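PDB 6EI6: coiled-coil and C2 domain-containing protein 1-like from Drosophila melanogaster, which binds monophosphorylated phosphatidylinositols and regulates ESCRT-dependent endosomal protein sorting, supporting full activity of the ESCRT-III component shrub, probably by preventing its inappropriate polymerisation. Local coordinates for residues L217-Y230 / K242-L254. Sequence-based numbering, arbitrary orientation.
Sequences LQPLETKCEIHDTY and KLEVKIRVRNPIL
His227 points NE2 at Glu244 OE2 in a nearly straight 2.8 Å hydrogen bond. The oxygen lies close to the ring plane, and ring and carboxylate planes are only 19° apart, but the proton reaches OE2 from its anti side. With CG anti to the backbone N (chi1 172°), the imidazole leans over the neighbouring strand, where the extended Lys246 runs alongside it and sets CE over the centre of one face, a CH-pi contact 4.0 Å from the centroid. Thr229 CG2 presses on Glu244 CB at 3.5 Å, while the other carboxylate oxygen, OE1, forms a salt bridge with Arg126. With an alanine here instead of Glu244, His227 NE2 and Arg126 would probably each lose their carboxylate partner, and the imidazole would be freer to turn. His227, Thr229, Glu244 and Lys246 lie on one face of an antiparallel pair, 225-230 against 242-249, in a four-stranded sheet of the C2 beta-sandwich; strand 225-233 is its outer strand within the chain. Further along this face a water links Glu225 OE1 to Arg248 NE; Glu225 OE1 also accepts a hydrogen bond from His59, and the Arg248 guanidinium forms salt bridges with Glu121 and Asp114. On the opposite face, within the sandwich, Ile247 CG2 meets Leu220 CD1 at 3.6 Å and Leu217 CD2 at 3.9 Å, both leucines crossing it nearly at right angles. Beyond the strands, Pro252 CB abuts Glu221 O, which accepts Leu254 N at 2.9 Å on a lone pair, while Leu220 O takes Ile253 N at 3.0 Å. Leu254 CD1 lies beside Glu221 CB, and the Glu221 carboxylate forms a salt bridge with Lys189 of helix 182-190.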
loop_
_atom_site.group_PDB
_atom_site.type_symbol
_atom_site.label_atom_id
_atom_site.label_comp_id
_atom_site.label_asym_id
_atom_site.label_seq_id
_atom_site.Cartn_x
_atom_site.Cartn_y
_atom_site.Cartn_z
ATOM N N LEU A 217 4.230 2.684 -6.209
ATOM C CA LEU A 217 3.643 1.355 -6.100
ATOM C C LEU A 217 4.244 0.512 -4.972
ATOM O O LEU A 217 3.666 -0.525 -4.617
ATOM C CB LEU A 217 3.789 0.625 -7.444
ATOM C CG LEU A 217 2.809 1.067 -8.536
ATOM C CD1 LEU A 217 3.181 0.484 -9.886
ATOM C CD2 LEU A 217 1.375 0.688 -8.156
ATOM N N GLN A 218 5.360 0.941 -4.381
ATOM C CA GLN A 218 6.133 0.035 -3.541
ATOM C C GLN A 218 5.414 -0.470 -2.287
ATOM O O GLN A 218 5.731 -1.595 -1.871
ATOM C CB GLN A 218 7.488 0.684 -3.195
ATOM C CG GLN A 218 7.539 1.400 -1.871
ATOM C CD GLN A 218 7.827 0.482 -0.703
ATOM O OE1 GLN A 218 8.610 -0.464 -0.830
ATOM N NE2 GLN A 218 7.178 0.744 0.439
ATOM N N PRO A 219 4.469 0.254 -1.650
ATOM C CA PRO A 219 3.684 -0.387 -0.578
ATOM C C PRO A 219 3.055 -1.711 -0.972
ATOM O O PRO A 219 2.760 -2.523 -0.086
ATOM C CB PRO A 219 2.605 0.656 -0.260
ATOM C CG PRO A 219 3.266 1.949 -0.515
ATOM C CD PRO A 219 4.168 1.702 -1.728
ATOM N N LEU A 220 2.797 -1.942 -2.262
ATOM C CA LEU A 220 2.175 -3.186 -2.693
ATOM C C LEU A 220 3.141 -4.369 -2.637
ATOM O O LEU A 220 2.723 -5.511 -2.886
ATOM C CB LEU A 220 1.585 -3.031 -4.102
ATOM C CG LEU A 220 0.402 -2.052 -4.084
ATOM C CD1 LEU A 220 -0.167 -1.864 -5.461
ATOM C CD2 LEU A 220 -0.700 -2.444 -3.111
ATOM N N GLU A 221 4.410 -4.130 -2.291
ATOM C CA GLU A 221 5.347 -5.234 -2.105
ATOM C C GLU A 221 4.973 -6.070 -0.891
ATOM O O GLU A 221 5.103 -7.305 -0.911
ATOM C CB GLU A 221 6.765 -4.700 -1.950
ATOM C CG GLU A 221 7.384 -4.251 -3.239
ATOM C CD GLU A 221 8.852 -3.976 -3.081
ATOM O OE1 GLU A 221 9.245 -3.555 -1.963
ATOM O OE2 GLU A 221 9.600 -4.195 -4.069
ATOM N N THR A 222 4.508 -5.416 0.175
ATOM C CA THR A 222 4.112 -6.108 1.389
ATOM C C THR A 222 2.665 -5.890 1.776
ATOM O O THR A 222 2.203 -6.555 2.704
ATOM C CB THR A 222 4.996 -5.693 2.573
ATOM O OG1 THR A 222 4.775 -4.316 2.874
ATOM C CG2 THR A 222 6.453 -5.913 2.245
ATOM N N LYS A 223 1.948 -4.979 1.115
ATOM C CA LYS A 223 0.527 -4.777 1.347
ATOM C C LYS A 223 -0.253 -5.070 0.074
ATOM O O LYS A 223 0.296 -5.159 -1.034
ATOM C CB LYS A 223 0.218 -3.361 1.824
ATOM C CG LYS A 223 0.582 -3.141 3.264
ATOM C CD LYS A 223 0.016 -1.836 3.776
ATOM C CE LYS A 223 1.110 -0.950 4.267
ATOM N NZ LYS A 223 2.149 -0.903 3.204
ATOM N N CYS A 224 -1.550 -5.240 0.233
ATOM C CA CYS A 224 -2.328 -5.670 -0.906
ATOM C C CYS A 224 -3.248 -4.577 -1.424
ATOM O O CYS A 224 -3.966 -4.805 -2.413
ATOM C CB CYS A 224 -3.116 -6.933 -0.554
ATOM S SG CYS A 224 -3.975 -6.713 0.954
ATOM N N GLU A 225 -3.240 -3.399 -0.796
ATOM C CA GLU A 225 -3.868 -2.244 -1.406
ATOM C C GLU A 225 -3.258 -0.961 -0.866
ATOM O O GLU A 225 -2.783 -0.902 0.273
ATOM C CB GLU A 225 -5.388 -2.242 -1.209
ATOM C CG GLU A 225 -5.877 -2.063 0.192
ATOM C CD GLU A 225 -6.094 -3.392 0.907
ATOM O OE1 GLU A 225 -6.620 -4.352 0.285
ATOM O OE2 GLU A 225 -5.709 -3.479 2.092
ATOM N N ILE A 226 -3.262 0.063 -1.721
ATOM C CA ILE A 226 -3.009 1.450 -1.341
ATOM C C ILE A 226 -4.338 2.192 -1.413
ATOM O O ILE A 226 -5.101 2.015 -2.368
ATOM C CB ILE A 226 -1.961 2.093 -2.257
ATOM C CG1 ILE A 226 -0.631 1.356 -2.135
ATOM C CG2 ILE A 226 -1.816 3.582 -1.953
ATOM C CD1 ILE A 226 0.355 1.649 -3.264
ATOM N N HIS A 227 -4.645 2.977 -0.389
ATOM C CA HIS A 227 -5.859 3.787 -0.409
ATOM C C HIS A 227 -5.611 5.063 0.387
ATOM O O HIS A 227 -5.504 5.032 1.615
ATOM C CB HIS A 227 -7.049 3.019 0.141
ATOM C CG HIS A 227 -8.273 3.862 0.329
ATOM N ND1 HIS A 227 -9.243 3.570 1.265
ATOM C CD2 HIS A 227 -8.677 4.999 -0.290
ATOM C CE1 HIS A 227 -10.197 4.485 1.208
ATOM N NE2 HIS A 227 -9.875 5.365 0.275
ATOM N N ASP A 228 -5.532 6.186 -0.306
ATOM C CA ASP A 228 -5.272 7.456 0.348
ATOM C C ASP A 228 -5.871 8.564 -0.509
ATOM O O ASP A 228 -6.502 8.310 -1.539
ATOM C CB ASP A 228 -3.773 7.645 0.568
ATOM C CG ASP A 228 -3.457 8.218 1.933
ATOM O OD1 ASP A 228 -4.372 8.814 2.530
ATOM O OD2 ASP A 228 -2.311 8.066 2.413
ATOM N N THR A 229 -5.683 9.799 -0.059
ATOM C CA THR A 229 -6.060 10.996 -0.788
ATOM C C THR A 229 -4.813 11.863 -0.916
ATOM O O THR A 229 -4.043 11.991 0.045
ATOM C CB THR A 229 -7.164 11.746 -0.061
ATOM O OG1 THR A 229 -6.634 12.228 1.166
ATOM C CG2 THR A 229 -8.314 10.841 0.261
ATOM N N TYR A 230 -4.597 12.441 -2.101
ATOM C CA TYR A 230 -3.324 13.075 -2.430
ATOM C C TYR A 230 -3.534 14.492 -2.956
ATOM O O TYR A 230 -4.546 14.793 -3.594
ATOM C CB TYR A 230 -2.539 12.249 -3.473
ATOM C CG TYR A 230 -2.311 10.807 -3.076
ATOM C CD1 TYR A 230 -3.324 9.850 -3.200
ATOM C CD2 TYR A 230 -1.087 10.401 -2.571
ATOM C CE1 TYR A 230 -3.119 8.542 -2.820
ATOM C CE2 TYR A 230 -0.868 9.089 -2.202
ATOM C CZ TYR A 230 -1.885 8.171 -2.324
ATOM O OH TYR A 230 -1.635 6.879 -1.953
ATOM N N LYS A 242 -7.606 17.787 -3.880
ATOM C CA LYS A 242 -7.046 16.465 -3.644
ATOM C C LYS A 242 -7.772 15.436 -4.493
ATOM O O LYS A 242 -8.910 15.646 -4.922
ATOM C CB LYS A 242 -7.147 16.045 -2.168
ATOM C CG LYS A 242 -6.246 16.808 -1.224
ATOM C CD LYS A 242 -6.315 16.199 0.158
ATOM C CE LYS A 242 -7.511 16.732 0.920
ATOM N NZ LYS A 242 -7.062 17.780 1.883
ATOM N N LEU A 243 -7.103 14.300 -4.699
ATOM C CA LEU A 243 -7.672 13.156 -5.399
ATOM C C LEU A 243 -7.559 11.916 -4.512
ATOM O O LEU A 243 -6.500 11.655 -3.929
ATOM C CB LEU A 243 -6.967 12.928 -6.746
ATOM C CG LEU A 243 -7.570 11.870 -7.673
ATOM C CD1 LEU A 243 -8.940 12.279 -8.163
ATOM C CD2 LEU A 243 -6.669 11.595 -8.839
ATOM N N GLU A 244 -8.645 11.160 -4.406
ATOM C CA GLU A 244 -8.672 9.940 -3.615
ATOM C C GLU A 244 -8.660 8.729 -4.535
ATOM O O GLU A 244 -9.464 8.641 -5.471
ATOM C CB GLU A 244 -9.899 9.899 -2.714
ATOM C CG GLU A 244 -9.973 8.629 -1.918
ATOM C CD GLU A 244 -11.278 8.488 -1.194
ATOM O OE1 GLU A 244 -12.030 9.482 -1.131
ATOM O OE2 GLU A 244 -11.562 7.383 -0.691
ATOM N N VAL A 245 -7.782 7.776 -4.231
ATOM C CA VAL A 245 -7.395 6.736 -5.169
ATOM C C VAL A 245 -7.120 5.433 -4.411
ATOM O O VAL A 245 -6.675 5.444 -3.260
ATOM C CB VAL A 245 -6.169 7.244 -5.959
ATOM C CG1 VAL A 245 -5.303 6.107 -6.437
ATOM C CG2 VAL A 245 -6.624 8.112 -7.119
ATOM N N LYS A 246 -7.402 4.302 -5.060
ATOM C CA LYS A 246 -7.040 2.982 -4.560
ATOM C C LYS A 246 -6.184 2.258 -5.592
ATOM O O LYS A 246 -6.405 2.396 -6.799
ATOM C CB LYS A 246 -8.272 2.142 -4.262
ATOM C CG LYS A 246 -9.239 2.743 -3.262
ATOM C CD LYS A 246 -10.501 1.902 -3.236
ATOM C CE LYS A 246 -11.277 2.138 -1.960
ATOM N NZ LYS A 246 -12.510 1.304 -1.954
ATOM N N ILE A 247 -5.195 1.493 -5.127
ATOM C CA ILE A 247 -4.466 0.566 -5.985
ATOM C C ILE A 247 -4.443 -0.789 -5.297
ATOM O O ILE A 247 -4.009 -0.904 -4.143
ATOM C CB ILE A 247 -3.039 1.042 -6.284
ATOM C CG1 ILE A 247 -3.049 2.529 -6.659
ATOM C CG2 ILE A 247 -2.445 0.196 -7.405
ATOM C CD1 ILE A 247 -1.676 3.056 -6.973
ATOM N N ARG A 248 -4.924 -1.812 -5.990
ATOM C CA ARG A 248 -5.208 -3.082 -5.345
ATOM C C ARG A 248 -4.620 -4.230 -6.140
ATOM O O ARG A 248 -4.702 -4.251 -7.368
ATOM C CB ARG A 248 -6.704 -3.283 -5.193
ATOM C CG ARG A 248 -7.399 -2.126 -4.499
ATOM C CD ARG A 248 -8.903 -2.342 -4.460
ATOM N NE ARG A 248 -9.271 -3.519 -3.666
ATOM C CZ ARG A 248 -9.748 -4.650 -4.187
ATOM N NH1 ARG A 248 -9.912 -4.769 -5.507
ATOM N NH2 ARG A 248 -10.067 -5.665 -3.389
ATOM N N VAL A 249 -4.045 -5.198 -5.428
ATOM C CA VAL A 249 -3.600 -6.453 -6.021
ATOM C C VAL A 249 -4.195 -7.607 -5.220
ATOM O O VAL A 249 -4.706 -7.425 -4.110
ATOM C CB VAL A 249 -2.070 -6.562 -6.085
ATOM C CG1 VAL A 249 -1.540 -5.602 -7.119
ATOM C CG2 VAL A 249 -1.478 -6.267 -4.715
ATOM N N ARG A 250 -4.168 -8.796 -5.832
ATOM C CA ARG A 250 -4.667 -9.987 -5.148
ATOM C C ARG A 250 -3.793 -10.347 -3.948
ATOM O O ARG A 250 -4.299 -10.765 -2.908
ATOM C CB ARG A 250 -4.749 -11.167 -6.117
ATOM C CG ARG A 250 -4.372 -12.486 -5.484
ATOM C CD ARG A 250 -5.052 -13.684 -6.117
ATOM N NE ARG A 250 -6.395 -13.866 -5.567
ATOM C CZ ARG A 250 -7.159 -14.929 -5.795
ATOM N NH1 ARG A 250 -6.702 -15.910 -6.553
ATOM N NH2 ARG A 250 -8.371 -15.010 -5.261
ATOM N N ASN A 251 -2.481 -10.204 -4.062
ATOM C CA ASN A 251 -1.638 -10.367 -2.888
ATOM C C ASN A 251 -0.366 -9.573 -3.118
ATOM O O ASN A 251 -0.074 -9.190 -4.257
ATOM C CB ASN A 251 -1.343 -11.852 -2.602
ATOM C CG ASN A 251 -0.879 -12.603 -3.828
ATOM O OD1 ASN A 251 -1.657 -13.323 -4.447
ATOM N ND2 ASN A 251 0.390 -12.457 -4.182
ATOM N N PRO A 252 0.397 -9.286 -2.062
ATOM C CA PRO A 252 1.606 -8.477 -2.235
ATOM C C PRO A 252 2.610 -9.141 -3.164
ATOM O O PRO A 252 2.634 -10.363 -3.323
ATOM C CB PRO A 252 2.156 -8.350 -0.810
ATOM C CG PRO A 252 0.975 -8.546 0.083
ATOM C CD PRO A 252 0.076 -9.509 -0.639
ATOM N N ILE A 253 3.433 -8.309 -3.807
ATOM C CA ILE A 253 4.489 -8.816 -4.677
ATOM C C ILE A 253 5.359 -9.820 -3.926
ATOM O O ILE A 253 5.672 -10.903 -4.433
ATOM C CB ILE A 253 5.331 -7.650 -5.238
ATOM C CG1 ILE A 253 4.441 -6.591 -5.893
ATOM C CG2 ILE A 253 6.342 -8.159 -6.242
ATOM C CD1 ILE A 253 3.437 -7.151 -6.833
ATOM N N LEU A 254 5.777 -9.465 -2.714
ATOM C CA LEU A 254 6.634 -10.322 -1.896
ATOM C C LEU A 254 5.833 -11.226 -0.970
ATOM O O LEU A 254 6.171 -11.386 0.212
ATOM C CB LEU A 254 7.607 -9.460 -1.100
ATOM C CG LEU A 254 8.359 -8.414 -1.918
ATOM C CD1 LEU A 254 9.261 -7.561 -0.998
ATOM C CD2 LEU A 254 9.142 -9.117 -3.020
HETATM O O HOH W 1 -9.126 -3.871 -0.933
#